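Local atomic coordinates of beta-glucosidase (Saccharopolyspora erythraea D, PDB entry 5M6G), a protein that probably hydrolyses terminal, non-reducing beta-D-glucosyl residues to release beta-D-glucose, as a member of glycosyl hydrolase family 3. Residues Q102-A105 against D106-D109. Sequence-based numbering, arbitrary orientation.
Sequences QAWA and DMYD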
loop_
_atom_site.group_PDB
_atom_site.type_symbol
_atom_site.label_atom_id
_atom_site.label_comp_id
_atom_site.label_asym_id
_atom_site.label_seq_id
_atom_site.Cartn_x
_atom_site.Cartn_y
_atom_site.Cartn_z
ATOM N N GLN A 102 -21.213 3.102 4.517
ATOM C CA GLN A 102 -22.044 3.005 5.718
ATOM C C GLN A 102 -21.950 1.622 6.353
ATOM O O GLN A 102 -21.907 1.497 7.585
ATOM C CB GLN A 102 -23.506 3.320 5.386
ATOM C CG GLN A 102 -24.369 3.321 6.641
ATOM C CD GLN A 102 -25.819 2.991 6.381
ATOM O OE1 GLN A 102 -26.360 3.313 5.324
ATOM N NE2 GLN A 102 -26.461 2.336 7.352
ATOM N N ALA A 103 -21.953 0.569 5.534
ATOM C CA ALA A 103 -21.900 -0.781 6.085
ATOM C C ALA A 103 -20.563 -1.067 6.767
ATOM O O ALA A 103 -20.523 -1.824 7.751
ATOM C CB ALA A 103 -22.175 -1.807 4.990
ATOM N N TRP A 104 -19.466 -0.493 6.266
ATOM C CA TRP A 104 -18.198 -0.602 6.990
ATOM C C TRP A 104 -18.287 0.091 8.343
ATOM O O TRP A 104 -17.815 -0.441 9.355
ATOM C CB TRP A 104 -17.050 0.002 6.181
ATOM C CG TRP A 104 -16.510 -0.858 5.093
ATOM C CD1 TRP A 104 -17.024 -1.016 3.837
ATOM C CD2 TRP A 104 -15.325 -1.664 5.149
ATOM N NE1 TRP A 104 -16.238 -1.882 3.109
ATOM C CE2 TRP A 104 -15.189 -2.293 3.894
ATOM C CE3 TRP A 104 -14.372 -1.925 6.148
ATOM C CZ2 TRP A 104 -14.135 -3.156 3.602
ATOM C CZ3 TRP A 104 -13.321 -2.793 5.856
ATOM C CH2 TRP A 104 -13.215 -3.397 4.595
ATOM N N ALA A 105 -18.873 1.291 8.381
ATOM C CA ALA A 105 -19.011 1.984 9.659
ATOM C C ALA A 105 -19.881 1.186 10.624
ATOM O O ALA A 105 -19.572 1.097 11.820
ATOM C CB ALA A 105 -19.580 3.385 9.451
ATOM N N ASP A 106 -20.971 0.593 10.121
ATOM C CA ASP A 106 -21.815 -0.256 10.957
ATOM C C ASP A 106 -21.029 -1.443 11.501
ATOM O O ASP A 106 -21.127 -1.778 12.687
ATOM C CB ASP A 106 -23.024 -0.747 10.162
ATOM C CG ASP A 106 -23.997 0.354 9.847
ATOM O OD1 ASP A 106 -23.886 1.447 10.450
ATOM O OD2 ASP A 106 -24.878 0.123 8.989
ATOM N N MET A 107 -20.256 -2.103 10.636
ATOM C CA MET A 107 -19.468 -3.247 11.075
ATOM C C MET A 107 -18.493 -2.842 12.172
ATOM O O MET A 107 -18.389 -3.512 13.208
ATOM C CB MET A 107 -18.711 -3.846 9.890
ATOM C CG MET A 107 -17.856 -5.070 10.255
ATOM S SD MET A 107 -16.892 -5.596 8.828
ATOM C CE MET A 107 -15.683 -4.281 8.729
ATOM N N TYR A 108 -17.775 -1.737 11.957
ATOM C CA TYR A 108 -16.833 -1.243 12.954
ATOM C C TYR A 108 -17.526 -0.983 14.291
ATOM O O TYR A 108 -17.067 -1.447 15.339
ATOM C CB TYR A 108 -16.153 0.027 12.445
ATOM C CG TYR A 108 -15.206 0.608 13.464
ATOM C CD1 TYR A 108 -13.867 0.230 13.490
ATOM C CD2 TYR A 108 -15.662 1.496 14.436
ATOM C CE1 TYR A 108 -13.000 0.749 14.448
ATOM C CE2 TYR A 108 -14.819 2.002 15.389
ATOM C CZ TYR A 108 -13.488 1.632 15.391
ATOM O OH TYR A 108 -12.652 2.151 16.343
ATOM N N ASP A 109 -18.633 -0.226 14.272
ATOM C CA ASP A 109 -19.336 0.093 15.511
ATOM C C ASP A 109 -19.841 -1.157 16.211
ATOM O O ASP A 109 -19.919 -1.191 17.446
ATOM C CB ASP A 109 -20.510 1.032 15.230
ATOM C CG ASP A 109 -20.065 2.439 14.923
ATOM O OD1 ASP A 109 -18.863 2.730 15.088
ATOM O OD2 ASP A 109 -20.919 3.258 14.532
#
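Four successive i to i+4 hydrogen bonds make 102-109 two turns of regular alpha helix, D106 N to Q102 O, M107 N to A103 O, Y108 N to W104 O and D109 N to A105 O each measuring 2.9 Å. On the outer side, Q102 reaches along the helix to D106. The long glutamine chain, with its CG opposite the backbone N (chi1 -176°), runs out far enough to bring NE2 to 3.2 Å from OD2 of D106. The bond is weak, bent to 134° at the hydrogen, and the amide plane stands 80° from that of the carboxylate. The other oxygen of D106, OD1, forms a salt bridge to R390, whose NH2 also pairs with OD2 of D109, three residues further along the helix; the other oxygen of D109, OD1, accepts a hydrogen bond from the backbone N of A388. Helix 101-116 links strands 87-90 and 125-128 in a beta-alpha-beta crossover of the N-terminal, TIM-barrel-related domain, and its inner side carries the apolar contact. There the side chains of W104 and M107 run alongside each other in the same direction: the bend at chi3 turns the methionine methyl CE back to 3.7 Å from CE3 of the W104 indole, which it meets obliquely. Both side chains also touch S90 of strand 87-90, the flexible thioether fitting itself beside the broad, rigid indole, whose NE1 is bonded to N99. A105 is buried, and its methyl needs little space beside the helix backbone. Y108 extends its phenol from the helix, and OH hydrogen-bonds to D175, a ligand of a bound magnesium ion.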